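Local atomic coordinates of ThermoDBP-single stranded DNA binding protein (Thermoproteus tenax, PDB entry 3TEK), a protein that binds single-stranded DNA through a non-canonical fold and appears to replace the canonical single-stranded DNA-binding protein in the Thermoproteales. Residues R78-L92 and L122-N134. Numbering follows the deposited sequence.
Sequences RIRDSEKFRETSREL and LVLDPDTGELLWN
Arg78 grips the turn of the hairpin 122-134 with both ends of its guanidinium group: NH2 donates to Pro126 O at 2.9 Å and NH1 to Asp127 O at 3.0 Å. A bend at chi3 (60°) brings both carbonyls near its edge, though tilted from its plane, with NH1 above the carbonyl plane of Asp127; Ile79 CG2 sits over one face, toward the rim. Further along, Thr88 OG1 relays a bond, giving its proton to Lys84 O one turn back in the helix and accepting from Leu131 N at 3.1 Å.

Gly129 and Glu130 both face Asp125 in a G1 beta bulge. With no side chain on Gly129, the helix start comes close: Phe85 CA makes a CA-H...O contact with Gly129 O at 3.2 Å, and that same oxygen sits at the edge of the Phe85 ring. Ser82 caps this helix through Phe85 N.

The apolar contacts run along the rest. Ile79 CD1 meets the methyls of Leu124 tip to tip, and Leu131 CD2 packs obliquely on Phe85 CE1 at 3.7 Å. Leu92 forks: CD2 touches Leu122 CD2 at 3.6 Å, while CD1 lies over the five-membered ring of Trp133, 3.7 Å from its centroid, a CH-pi contact. Trp133 NE1 hydrogen-bonds to Thr120 OG1.

Segments 83-92 and 131-134, the latter on an outermost strand within the chain, run 21° apart: Arg78 satisfies two turn carbonyls at the exposed end, and buried leucines join hairpin to helix.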
ATOM      1  N   ARG A  78       5.628   3.123 -17.766  1.00 45.35           N
ATOM      2  CA  ARG A  78       4.647   4.055 -18.285  1.00 44.57           C
ATOM      3  C   ARG A  78       3.801   4.701 -17.175  1.00 44.88           C
ATOM      4  O   ARG A  78       3.684   5.920 -17.115  1.00 45.00           O
ATOM      5  CB  ARG A  78       3.720   3.368 -19.260  1.00 45.46           C
ATOM      6  CG  ARG A  78       2.608   4.277 -19.742  1.00 45.06           C
ATOM      7  CD  ARG A  78       1.907   3.658 -20.903  1.00 45.85           C
ATOM      8  NE  ARG A  78       1.320   2.377 -20.545  1.00 45.23           N
ATOM      9  CZ  ARG A  78       0.164   2.215 -19.893  1.00 45.33           C
ATOM     10  NH1 ARG A  78      -0.555   3.265 -19.480  1.00 45.29           N
ATOM     11  NH2 ARG A  78      -0.273   0.985 -19.634  1.00 45.46           N
ATOM     12  N   ILE A  79       3.195   3.891 -16.314  1.00 43.34           N
ATOM     13  CA  ILE A  79       2.230   4.436 -15.371  1.00 44.18           C
ATOM     14  C   ILE A  79       2.868   5.173 -14.218  1.00 45.45           C
ATOM     15  O   ILE A  79       2.245   6.086 -13.635  1.00 43.95           O
ATOM     16  CB  ILE A  79       1.253   3.362 -14.826  1.00 43.67           C
ATOM     17  CG1 ILE A  79       1.956   2.356 -13.927  1.00 41.31           C
ATOM     18  CG2 ILE A  79       0.578   2.653 -15.951  1.00 42.13           C
ATOM     19  CD1 ILE A  79       0.982   1.463 -13.185  1.00 41.70           C
ATOM     20  N   ARG A  80       4.116   4.796 -13.921  1.00 48.95           N
ATOM     21  CA  ARG A  80       4.838   5.267 -12.745  1.00 51.91           C
ATOM     22  C   ARG A  80       4.837   6.788 -12.565  1.00 53.23           C
ATOM     23  O   ARG A  80       4.764   7.286 -11.438  1.00 53.10           O
ATOM     24  CB  ARG A  80       6.287   4.782 -12.786  1.00 55.56           C
ATOM     25  CG  ARG A  80       7.004   5.021 -11.504  1.00 60.74           C
ATOM     26  CD  ARG A  80       8.367   4.338 -11.470  1.00 66.54           C
ATOM     27  NE  ARG A  80       9.391   5.241 -10.959  1.00 69.91           N
ATOM     28  CZ  ARG A  80       9.795   6.342 -11.574  1.00 73.40           C
ATOM     29  NH1 ARG A  80       9.294   6.689 -12.765  1.00 74.82           N
ATOM     30  NH2 ARG A  80      10.726   7.090 -11.005  1.00 76.02           N
ATOM     31  N   ASP A  81       4.958   7.517 -13.665  1.00 55.24           N
ATOM     32  CA  ASP A  81       4.980   8.989 -13.631  1.00 54.66           C
ATOM     33  C   ASP A  81       3.734   9.668 -14.277  1.00 53.22           C
ATOM     34  O   ASP A  81       3.725  10.895 -14.496  1.00 51.46           O
ATOM     35  CB  ASP A  81       6.281   9.495 -14.276  1.00 59.76           C
ATOM     36  CG  ASP A  81       6.396   9.132 -15.768  1.00 63.96           C
ATOM     37  OD1 ASP A  81       7.332   9.618 -16.427  1.00 71.59           O
ATOM     38  OD2 ASP A  81       5.566   8.366 -16.280  1.00 64.35           O
ATOM     39  N   SER A  82       2.709   8.871 -14.609  1.00 49.17           N
ATOM     40  CA  SER A  82       1.407   9.397 -15.051  1.00 45.13           C
ATOM     41  C   SER A  82       0.733  10.153 -13.900  1.00 45.33           C
ATOM     42  O   SER A  82       0.904   9.809 -12.734  1.00 43.54           O
ATOM     43  CB  SER A  82       0.482   8.269 -15.421  1.00 44.29           C
ATOM     44  OG  SER A  82       0.147   7.520 -14.259  1.00 42.66           O
ATOM     45  N   GLU A  83      -0.053  11.155 -14.258  1.00 44.38           N
ATOM     46  CA  GLU A  83      -0.829  11.919 -13.283  1.00 45.92           C
ATOM     47  C   GLU A  83      -1.748  11.003 -12.490  1.00 44.09           C
ATOM     48  O   GLU A  83      -1.858  11.126 -11.270  1.00 42.56           O
ATOM     49  CB  GLU A  83      -1.640  13.006 -14.008  1.00 48.23           C
ATOM     50  CG  GLU A  83      -2.455  13.891 -13.055  1.00 50.52           C
ATOM     51  CD  GLU A  83      -3.832  13.352 -12.709  1.00 51.67           C
ATOM     52  OE1 GLU A  83      -4.351  12.491 -13.436  1.00 53.09           O
ATOM     53  OE2 GLU A  83      -4.417  13.799 -11.693  1.00 55.72           O
ATOM     54  N   LYS A  84      -2.416  10.078 -13.174  1.00 44.48           N
ATOM     55  CA  LYS A  84      -3.406   9.222 -12.502  1.00 45.40           C
ATOM     56  C   LYS A  84      -2.813   8.310 -11.417  1.00 43.59           C
ATOM     57  O   LYS A  84      -3.382   8.170 -10.331  1.00 41.68           O
ATOM     58  CB  LYS A  84      -4.169   8.359 -13.506  1.00 47.55           C
ATOM     59  CG  LYS A  84      -5.498   7.873 -12.983  1.00 51.29           C
ATOM     60  CD  LYS A  84      -6.612   8.899 -13.253  1.00 54.89           C
ATOM     61  CE  LYS A  84      -7.696   8.851 -12.219  1.00 57.35           C
ATOM     62  NZ  LYS A  84      -8.860   9.718 -12.610  1.00 61.47           N
ATOM     63  N   PHE A  85      -1.693   7.684 -11.713  1.00 40.50           N
ATOM     64  CA  PHE A  85      -1.012   6.842 -10.706  1.00 42.46           C
ATOM     65  C   PHE A  85      -0.468   7.652  -9.555  1.00 43.13           C
ATOM     66  O   PHE A  85      -0.626   7.258  -8.403  1.00 42.72           O
ATOM     67  CB  PHE A  85       0.107   6.045 -11.315  1.00 42.49           C
ATOM     68  CG  PHE A  85       0.771   5.074 -10.364  1.00 41.99           C
ATOM     69  CD1 PHE A  85       0.111   3.935  -9.938  1.00 42.01           C
ATOM     70  CD2 PHE A  85       2.067   5.287  -9.938  1.00 42.88           C
ATOM     71  CE1 PHE A  85       0.731   3.018  -9.068  1.00 43.36           C
ATOM     72  CE2 PHE A  85       2.710   4.370  -9.075  1.00 43.96           C
ATOM     73  CZ  PHE A  85       2.046   3.240  -8.647  1.00 43.46           C
ATOM     74  N   ARG A  86       0.157   8.788  -9.857  1.00 44.42           N
ATOM     75  CA  ARG A  86       0.751   9.605  -8.792  1.00 45.38           C
ATOM     76  C   ARG A  86      -0.350  10.154  -7.891  1.00 43.45           C
ATOM     77  O   ARG A  86      -0.238  10.122  -6.658  1.00 40.80           O
ATOM     78  CB  ARG A  86       1.598  10.764  -9.351  1.00 50.21           C
ATOM     79  CG  ARG A  86       2.860  10.377 -10.116  1.00 55.10           C
ATOM     80  CD  ARG A  86       3.974   9.894  -9.186  1.00 63.81           C
ATOM     81  NE  ARG A  86       5.080   9.282  -9.948  1.00 70.62           N
ATOM     82  CZ  ARG A  86       6.288   9.819 -10.161  1.00 75.47           C
ATOM     83  NH1 ARG A  86       6.622  11.017  -9.660  1.00 81.33           N
ATOM     84  NH2 ARG A  86       7.174   9.137 -10.880  1.00 76.37           N
ATOM     85  N   GLU A  87      -1.419  10.662  -8.504  1.00 41.91           N
ATOM     86  CA  GLU A  87      -2.547  11.208  -7.731  1.00 42.23           C
ATOM     87  C   GLU A  87      -3.249  10.146  -6.860  1.00 41.77           C
ATOM     88  O   GLU A  87      -3.542  10.389  -5.694  1.00 42.82           O
ATOM     89  CB  GLU A  87      -3.575  11.846  -8.657  1.00 42.58           C
ATOM     90  CG  GLU A  87      -4.898  12.183  -7.971  1.00 43.58           C
ATOM     91  CD  GLU A  87      -4.694  13.135  -6.807  1.00 46.21           C
ATOM     92  OE1 GLU A  87      -3.626  13.804  -6.788  1.00 47.18           O
ATOM     93  OE2 GLU A  87      -5.577  13.214  -5.903  1.00 46.37           O
ATOM     94  N   THR A  88      -3.542   8.992  -7.433  1.00 39.97           N
ATOM     95  CA  THR A  88      -4.254   7.948  -6.698  1.00 39.78           C
ATOM     96  C   THR A  88      -3.361   7.263  -5.654  1.00 41.31           C
ATOM     97  O   THR A  88      -3.856   6.842  -4.628  1.00 41.16           O
ATOM     98  CB  THR A  88      -4.981   6.926  -7.620  1.00 39.29           C
ATOM     99  OG1 THR A  88      -4.044   6.191  -8.445  1.00 38.32           O
ATOM    100  CG2 THR A  88      -6.066   7.625  -8.469  1.00 38.55           C
ATOM    101  N   SER A  89      -2.039   7.210  -5.891  1.00 42.49           N
ATOM    102  CA  SER A  89      -1.128   6.775  -4.843  1.00 44.51           C
ATOM    103  C   SER A  89      -1.112   7.772  -3.668  1.00 44.10           C
ATOM    104  O   SER A  89      -1.108   7.371  -2.495  1.00 44.62           O
ATOM    105  CB  SER A  89       0.273   6.493  -5.421  1.00 46.70           C
ATOM    106  OG  SER A  89       0.895   7.717  -5.738  1.00 53.96           O
ATOM    107  N   ARG A  90      -1.185   9.065  -3.962  1.00 42.87           N
ATOM    108  CA  ARG A  90      -1.319  10.061  -2.895  1.00 45.22           C
ATOM    109  C   ARG A  90      -2.631   9.950  -2.141  1.00 44.95           C
ATOM    110  O   ARG A  90      -2.659  10.208  -0.953  1.00 45.48           O
ATOM    111  CB  ARG A  90      -1.176  11.489  -3.425  1.00 46.74           C
ATOM    112  CG  ARG A  90       0.257  11.872  -3.674  1.00 48.45           C
ATOM    113  CD  ARG A  90       0.883  12.280  -2.258  1.00 49.77           C
ATOM    114  NE  ARG A  90       2.330  12.507  -2.265  1.00 50.38           N
ATOM    115  CZ  ARG A  90       3.053  12.841  -1.190  1.00 53.27           C
ATOM    116  NH1 ARG A  90       2.490  13.002   0.010  1.00 51.83           N
ATOM    117  NH2 ARG A  90       4.358  13.019  -1.314  1.00 54.66           N
ATOM    118  N   GLU A  91      -3.709   9.594  -2.849  1.00 47.37           N
ATOM    119  CA  GLU A  91      -5.033   9.475  -2.229  1.00 47.96           C
ATOM    120  C   GLU A  91      -5.061   8.271  -1.308  1.00 46.74           C
ATOM    121  O   GLU A  91      -5.662   8.315  -0.249  1.00 45.79           O
ATOM    122  CB  GLU A  91      -6.136   9.372  -3.303  1.00 49.78           C
ATOM    123  CG  GLU A  91      -6.455  10.715  -3.977  1.00 50.95           C
ATOM    124  CD  GLU A  91      -7.399  10.591  -5.154  1.00 54.01           C
ATOM    125  OE1 GLU A  91      -8.023   9.534  -5.280  1.00 55.69           O
ATOM    126  OE2 GLU A  91      -7.537  11.553  -5.960  1.00 57.61           O
ATOM    127  N   LEU A  92      -4.389   7.195  -1.722  1.00 46.05           N
ATOM    128  CA  LEU A  92      -4.177   6.028  -0.862  1.00 46.08           C
ATOM    129  C   LEU A  92      -3.381   6.352   0.410  1.00 44.49           C
ATOM    130  O   LEU A  92      -3.728   5.895   1.510  1.00 42.53           O
ATOM    131  CB  LEU A  92      -3.451   4.930  -1.646  1.00 47.14           C
ATOM    132  CG  LEU A  92      -3.125   3.662  -0.882  1.00 48.89           C
ATOM    133  CD1 LEU A  92      -4.376   3.057  -0.226  1.00 49.58           C
ATOM    134  CD2 LEU A  92      -2.414   2.668  -1.862  1.00 48.26           C
ATOM    135  N   LEU A 122      -5.687  -3.534  -2.790  1.00 41.37           N
ATOM    136  CA  LEU A 122      -5.747  -2.515  -3.846  1.00 41.98           C
ATOM    137  C   LEU A 122      -6.113  -3.191  -5.181  1.00 41.28           C
ATOM    138  O   LEU A 122      -5.776  -4.372  -5.402  1.00 40.65           O
ATOM    139  CB  LEU A 122      -4.365  -1.828  -4.002  1.00 42.24           C
ATOM    140  CG  LEU A 122      -3.550  -1.553  -2.711  1.00 44.75           C
ATOM    141  CD1 LEU A 122      -2.111  -1.161  -3.001  1.00 45.17           C
ATOM    142  CD2 LEU A 122      -4.232  -0.456  -1.862  1.00 44.20           C
ATOM    143  N   VAL A 123      -6.789  -2.446  -6.055  1.00 40.45           N
ATOM    144  CA  VAL A 123      -6.988  -2.865  -7.469  1.00 41.28           C
ATOM    145  C   VAL A 123      -6.330  -1.803  -8.368  1.00 40.97           C
ATOM    146  O   VAL A 123      -6.644  -0.610  -8.279  1.00 41.89           O
ATOM    147  CB  VAL A 123      -8.491  -3.024  -7.822  1.00 41.49           C
ATOM    148  CG1 VAL A 123      -8.712  -3.366  -9.350  1.00 41.94           C
ATOM    149  CG2 VAL A 123      -9.133  -4.111  -6.965  1.00 42.32           C
ATOM    150  N   LEU A 124      -5.375  -2.223  -9.175  1.00 40.94           N
ATOM    151  CA  LEU A 124      -4.720  -1.322 -10.107  1.00 41.65           C
ATOM    152  C   LEU A 124      -5.305  -1.541 -11.483  1.00 42.09           C
ATOM    153  O   LEU A 124      -5.316  -2.668 -11.970  1.00 41.81           O
ATOM    154  CB  LEU A 124      -3.221  -1.565 -10.151  1.00 42.75           C
ATOM    155  CG  LEU A 124      -2.401  -0.869 -11.270  1.00 44.10           C
ATOM    156  CD1 LEU A 124      -2.354   0.644 -11.081  1.00 43.60           C
ATOM    157  CD2 LEU A 124      -1.003  -1.450 -11.316  1.00 42.95           C
ATOM    158  N   ASP A 125      -5.736  -0.455 -12.124  1.00 42.53           N
ATOM    159  CA  ASP A 125      -6.047  -0.492 -13.559  1.00 44.31           C
ATOM    160  C   ASP A 125      -4.745  -0.201 -14.317  1.00 45.08           C
ATOM    161  O   ASP A 125      -4.287   0.933 -14.329  1.00 44.43           O
ATOM    162  CB  ASP A 125      -7.135   0.556 -13.903  1.00 46.80           C
ATOM    163  CG  ASP A 125      -7.554   0.513 -15.366  1.00 50.32           C
ATOM    164  OD1 ASP A 125      -6.742   0.095 -16.235  1.00 54.95           O
ATOM    165  OD2 ASP A 125      -8.694   0.908 -15.667  1.00 53.08           O
ATOM    166  N   PRO A 126      -4.122  -1.228 -14.929  1.00 44.68           N
ATOM    167  CA  PRO A 126      -2.834  -0.969 -15.565  1.00 45.73           C
ATOM    168  C   PRO A 126      -2.937  -0.076 -16.812  1.00 45.94           C
ATOM    169  O   PRO A 126      -1.919   0.451 -17.263  1.00 45.48           O
ATOM    170  CB  PRO A 126      -2.319  -2.379 -15.907  1.00 45.53           C
ATOM    171  CG  PRO A 126      -3.553  -3.157 -16.163  1.00 46.10           C
ATOM    172  CD  PRO A 126      -4.601  -2.596 -15.198  1.00 45.89           C
ATOM    173  N   ASP A 127      -4.140   0.077 -17.373  1.00 48.49           N
ATOM    174  CA  ASP A 127      -4.345   0.973 -18.536  1.00 50.44           C
ATOM    175  C   ASP A 127      -4.195   2.436 -18.161  1.00 49.36           C
ATOM    176  O   ASP A 127      -3.499   3.191 -18.831  1.00 50.33           O
ATOM    177  CB  ASP A 127      -5.723   0.757 -19.166  1.00 54.82           C
ATOM    178  CG  ASP A 127      -5.882  -0.636 -19.717  1.00 58.81           C
ATOM    179  OD1 ASP A 127      -5.057  -0.995 -20.588  1.00 62.15           O
ATOM    180  OD2 ASP A 127      -6.807  -1.366 -19.282  1.00 65.73           O
ATOM    181  N   THR A 128      -4.877   2.831 -17.096  1.00 48.41           N
ATOM    182  CA  THR A 128      -4.947   4.254 -16.721  1.00 47.79           C
ATOM    183  C   THR A 128      -3.927   4.597 -15.640  1.00 45.73           C
ATOM    184  O   THR A 128      -3.555   5.750 -15.461  1.00 46.18           O
ATOM    185  CB  THR A 128      -6.364   4.597 -16.256  1.00 48.86           C
ATOM    186  OG1 THR A 128      -6.723   3.786 -15.116  1.00 48.65           O
ATOM    187  CG2 THR A 128      -7.371   4.370 -17.397  1.00 50.38           C
ATOM    188  N   GLY A 129      -3.472   3.575 -14.920  1.00 44.71           N
ATOM    189  CA  GLY A 129      -2.627   3.775 -13.751  1.00 44.81           C
ATOM    190  C   GLY A 129      -3.453   4.081 -12.512  1.00 45.08           C
ATOM    191  O   GLY A 129      -2.900   4.402 -11.473  1.00 45.97           O
ATOM    192  N   GLU A 130      -4.774   3.947 -12.631  1.00 45.99           N
ATOM    193  CA  GLU A 130      -5.689   4.165 -11.534  1.00 46.24           C
ATOM    194  C   GLU A 130      -5.581   3.072 -10.481  1.00 45.83           C
ATOM    195  O   GLU A 130      -5.769   1.888 -10.710  1.00 41.28           O
ATOM    196  CB  GLU A 130      -7.143   4.249 -11.998  1.00 48.57           C
ATOM    197  CG  GLU A 130      -8.143   4.466 -10.838  1.00 53.62           C
ATOM    198  CD  GLU A 130      -9.558   4.850 -11.304  1.00 57.59           C
ATOM    199  OE1 GLU A 130     -10.094   4.210 -12.229  1.00 60.90           O
ATOM    200  OE2 GLU A 130     -10.138   5.790 -10.724  1.00 64.80           O
ATOM    201  N   LEU A 131      -5.434   3.533  -9.311  1.00 45.07           N
ATOM    202  CA  LEU A 131      -5.222   2.700  -8.157  1.00 47.15           C
ATOM    203  C   LEU A 131      -6.470   2.809  -7.244  1.00 48.12           C
ATOM    204  O   LEU A 131      -6.857   3.918  -6.849  1.00 49.83           O
ATOM    205  CB  LEU A 131      -3.970   3.254  -7.492  1.00 49.08           C
ATOM    206  CG  LEU A 131      -3.204   2.553  -6.397  1.00 50.55           C
ATOM    207  CD1 LEU A 131      -3.203   1.038  -6.626  1.00 50.90           C
ATOM    208  CD2 LEU A 131      -1.742   3.089  -6.309  1.00 51.05           C
ATOM    209  N   LEU A 132      -7.211   1.759  -6.921  1.00 47.76           N
ATOM    210  CA  LEU A 132      -8.423   1.838  -6.089  1.00 47.74           C
ATOM    211  C   LEU A 132      -8.125   1.129  -4.776  1.00 47.33           C
ATOM    212  O   LEU A 132      -7.546   0.037  -4.751  1.00 46.97           O
ATOM    213  CB  LEU A 132      -9.646   1.218  -6.805  1.00 48.54           C
ATOM    214  CG  LEU A 132     -10.007   1.821  -8.184  1.00 51.19           C
ATOM    215  CD1 LEU A 132     -10.839   0.863  -9.042  1.00 50.32           C
ATOM    216  CD2 LEU A 132     -10.686   3.235  -8.081  1.00 53.00           C
ATOM    217  N   TRP A 133      -8.443   1.790  -3.674  1.00 47.16           N
ATOM    218  CA  TRP A 133      -8.226   1.236  -2.346  1.00 47.39           C
ATOM    219  C   TRP A 133      -9.480   0.463  -1.930  1.00 49.17           C
ATOM    220  O   TRP A 133     -10.557   1.030  -1.928  1.00 48.83           O
ATOM    221  CB  TRP A 133      -7.998   2.372  -1.366  1.00 48.58           C
ATOM    222  CG  TRP A 133      -7.722   1.952   0.028  1.00 47.96           C
ATOM    223  CD1 TRP A 133      -7.262   0.741   0.472  1.00 47.53           C
ATOM    224  CD2 TRP A 133      -7.847   2.774   1.175  1.00 49.53           C
ATOM    225  NE1 TRP A 133      -7.121   0.761   1.829  1.00 48.25           N
ATOM    226  CE2 TRP A 133      -7.478   1.997   2.292  1.00 49.24           C
ATOM    227  CE3 TRP A 133      -8.254   4.082   1.371  1.00 52.03           C
ATOM    228  CZ2 TRP A 133      -7.492   2.494   3.586  1.00 50.71           C
ATOM    229  CZ3 TRP A 133      -8.288   4.587   2.686  1.00 54.05           C
ATOM    230  CH2 TRP A 133      -7.907   3.785   3.767  1.00 52.20           C
ATOM    231  N   ASN A 134      -9.316  -0.821  -1.591  1.00 49.66           N
ATOM    232  CA  ASN A 134     -10.392  -1.679  -1.083  1.00 52.12           C
ATOM    233  C   ASN A 134     -10.383  -1.544   0.432  1.00 51.48           C
ATOM    234  O   ASN A 134      -9.913  -2.444   1.132  1.00 49.83           O
ATOM    235  CB  ASN A 134     -10.134  -3.124  -1.549  1.00 55.23           C
ATOM    236  CG  ASN A 134     -11.333  -4.061  -1.377  1.00 60.12           C
ATOM    237  OD1 ASN A 134     -12.484  -3.637  -1.282  1.00 65.05           O
ATOM    238  ND2 ASN A 134     -11.047  -5.372  -1.377  1.00 61.02           N
TER
HETATM  239  O   HOH W   1      -6.281   5.400  -4.226  1.00 42.38           O
HETATM  240  O   HOH W   2      -8.515   6.416  -6.512  1.00 51.17           O